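Local coordinates for acetyltransferase Atu2258 (PDB 2G3A), which transfers an acetyl group from acetyl coenzyme A to acceptor substrates, with a preference for glucosamine 6-phosphate or dopamine, at residues 120-125 against 130-135. Residues are numbered along the deposited sequence; the frame is centred on the assembly and turned at random. Where two conformers were deposited one is given.
Sequences DALRTY and FTKIGS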
loop_
_atom_site.group_PDB
_atom_site.type_symbol
_atom_site.label_atom_id
_atom_site.label_comp_id
_atom_site.label_asym_id
_atom_site.label_seq_id
_atom_site.Cartn_x
_atom_site.Cartn_y
_atom_site.Cartn_z
ATOM N N ASP A 120 1.059 -16.981 9.474
ATOM C CA ASP A 120 -0.021 -17.144 10.450
ATOM C C ASP A 120 -1.180 -16.174 10.181
ATOM O O ASP A 120 -2.350 -16.537 10.365
ATOM C CB ASP A 120 0.492 -17.018 11.879
ATOM C CG ASP A 120 1.465 -18.129 12.238
ATOM O OD1 ASP A 120 1.088 -19.323 12.178
ATOM O OD2 ASP A 120 2.615 -17.806 12.544
ATOM N N ALA A 121 -0.851 -14.951 9.765
ATOM C CA ALA A 121 -1.865 -13.988 9.334
ATOM C C ALA A 121 -2.567 -14.487 8.077
ATOM O O ALA A 121 -3.779 -14.360 7.982
ATOM C CB ALA A 121 -1.266 -12.620 9.097
ATOM N N LEU A 122 -1.804 -15.044 7.124
ATOM C CA LEU A 122 -2.366 -15.612 5.893
ATOM C C LEU A 122 -3.408 -16.695 6.187
ATOM O O LEU A 122 -4.492 -16.689 5.604
ATOM C CB LEU A 122 -1.260 -16.169 4.972
ATOM C CG LEU A 122 -1.683 -16.878 3.667
ATOM C CD1 LEU A 122 -2.471 -15.924 2.773
ATOM C CD2 LEU A 122 -0.466 -17.346 2.909
ATOM N N ARG A 123 -3.076 -17.618 7.094
ATOM C CA ARG A 123 -4.002 -18.663 7.532
ATOM C C ARG A 123 -5.272 -18.071 8.161
ATOM O O ARG A 123 -6.377 -18.511 7.882
ATOM C CB ARG A 123 -3.291 -19.589 8.524
ATOM C CG ARG A 123 -4.001 -20.902 8.796
ATOM C CD ARG A 123 -3.227 -21.767 9.791
ATOM N NE ARG A 123 -2.943 -21.059 11.038
ATOM C CZ ARG A 123 -1.736 -20.644 11.410
ATOM N NH1 ARG A 123 -0.687 -20.864 10.631
ATOM N NH2 ARG A 123 -1.580 -20.003 12.559
ATOM N N THR A 124 -5.094 -17.077 9.026
ATOM C CA THR A 124 -6.229 -16.384 9.638
ATOM C C THR A 124 -7.142 -15.782 8.568
ATOM O O THR A 124 -8.376 -15.930 8.626
ATOM C CB THR A 124 -5.739 -15.259 10.584
ATOM O OG1 THR A 124 -4.946 -15.845 11.624
ATOM C CG2 THR A 124 -6.916 -14.493 11.205
ATOM N N TYR A 125 -6.538 -15.117 7.585
ATOM C CA TYR A 125 -7.330 -14.440 6.548
ATOM C C TYR A 125 -8.060 -15.443 5.697
ATOM O O TYR A 125 -9.221 -15.237 5.351
ATOM C CB TYR A 125 -6.456 -13.550 5.649
ATOM C CG TYR A 125 -5.708 -12.472 6.384
ATOM C CD1 TYR A 125 -6.138 -12.026 7.636
ATOM C CD2 TYR A 125 -4.554 -11.887 5.821
ATOM C CE1 TYR A 125 -5.437 -11.058 8.324
ATOM C CE2 TYR A 125 -3.851 -10.875 6.501
ATOM C CZ TYR A 125 -4.298 -10.479 7.750
ATOM O OH TYR A 125 -3.625 -9.498 8.452
ATOM N N PHE A 130 -11.115 -14.789 3.074
ATOM C CA PHE A 130 -10.326 -14.206 1.965
ATOM C C PHE A 130 -9.748 -15.284 1.075
ATOM O O PHE A 130 -9.484 -16.395 1.528
ATOM C CB PHE A 130 -9.174 -13.344 2.448
ATOM C CG PHE A 130 -9.588 -12.032 3.051
ATOM C CD1 PHE A 130 -9.526 -10.850 2.301
ATOM C CD2 PHE A 130 -9.975 -11.962 4.377
ATOM C CE1 PHE A 130 -9.881 -9.624 2.867
ATOM C CE2 PHE A 130 -10.312 -10.737 4.956
ATOM C CZ PHE A 130 -10.271 -9.568 4.191
ATOM N N THR A 131 -9.550 -14.932 -0.192
ATOM C CA THR A 131 -9.018 -15.856 -1.195
ATOM C C THR A 131 -7.869 -15.172 -1.924
ATOM O O THR A 131 -7.974 -14.001 -2.292
ATOM C CB THR A 131 -10.092 -16.269 -2.210
ATOM O OG1 THR A 131 -10.631 -15.097 -2.829
ATOM C CG2 THR A 131 -11.210 -17.038 -1.531
ATOM N N LYS A 132 -6.779 -15.906 -2.109
ATOM C CA LYS A 132 -5.549 -15.359 -2.647
ATOM C C LYS A 132 -5.758 -14.873 -4.062
ATOM O O LYS A 132 -6.431 -15.518 -4.862
ATOM C CB LYS A 132 -4.452 -16.427 -2.619
ATOM C CG LYS A 132 -4.184 -16.964 -1.220
ATOM C CD LYS A 132 -2.802 -17.595 -1.077
ATOM C CE LYS A 132 -2.851 -19.109 -1.193
ATOM N NZ LYS A 132 -1.753 -19.734 -0.392
ATOM N N ILE A 133 -5.172 -13.729 -4.373
ATOM C CA ILE A 133 -5.267 -13.193 -5.724
ATOM C C ILE A 133 -3.907 -13.146 -6.410
ATOM O O ILE A 133 -3.838 -13.046 -7.618
ATOM C CB ILE A 133 -6.021 -11.830 -5.789
ATOM C CG1 ILE A 133 -5.375 -10.782 -4.886
ATOM C CG2 ILE A 133 -7.510 -12.039 -5.453
ATOM C CD1 ILE A 133 -6.190 -9.474 -4.729
ATOM N N GLY A 134 -2.832 -13.260 -5.633
ATOM C CA GLY A 134 -1.479 -13.312 -6.201
ATOM C C GLY A 134 -0.438 -13.253 -5.100
ATOM O O GLY A 134 -0.775 -13.026 -3.931
ATOM N N SER A 135 0.829 -13.430 -5.476
ATOM C CA SER A 135 1.915 -13.422 -4.500
ATOM C C SER A 135 3.230 -13.115 -5.191
ATOM O O SER A 135 3.329 -13.183 -6.415
ATOM C CB SER A 135 1.992 -14.769 -3.755
ATOM O OG SER A 135 2.296 -15.819 -4.667
#
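Tyr125 and Phe130 close the turn by which helix 119-128 of this GNAT fold hands the chain on to strand 131-136, an outermost strand of the mixed sheet. The contact is a helix-to-strand return held by one backbone bond and two small apolar touches. Phe130 N donates to Tyr125 O over 3.0 Å, moderately bent at 148° and tilted out of the carbonyl plane. The same oxygen lies at the edge of the Phe130 ring, 3.5 Å from CD2, so one carbonyl meets both the backbone and the ring rim of a single residue. Beside it, Tyr125 CB lies 4.1 Å from Phe130 CD2. With CG beside its own backbone N (chi1 -72°), Phe130 keeps its ring edge next to the oxygen that its N-H also binds. Both side chains reach Ile114 of strand 111-116, while Tyr125 also touches Leu97 of helix 92-106.

Farther from the turn the two segments diverge, and the gap is bridged by Leu122 and the aliphatic part of Lys132: Leu122 CD1 comes within 4.2 Å of Lys132 CD, methyl against methylene, over strand 145-151, where Leu122 rests on Leu148 and Lys132 on Thr146. The lysine amine makes a long, weak ion pair with Glu126.

On the helix itself, Asp120 OD2 forms a salt bridge to Arg43 of the second subunit, tying this turn of helix to the dimer partner. By similarity, Arg123, Thr124 and Tyr125 belong to the CoA site, and Tyr125 lies close to Leu81 of that site. A buried Tyr125-Phe130 corner, with a more open Leu122-Lys132 flank, thus joins helix to strand: the i to i+5 bond from Phe130 N back to Tyr125 O spans the helix's C-terminal end and sets where the chain turns off, which may also steady Tyr125 beside the probable cofactor pocket.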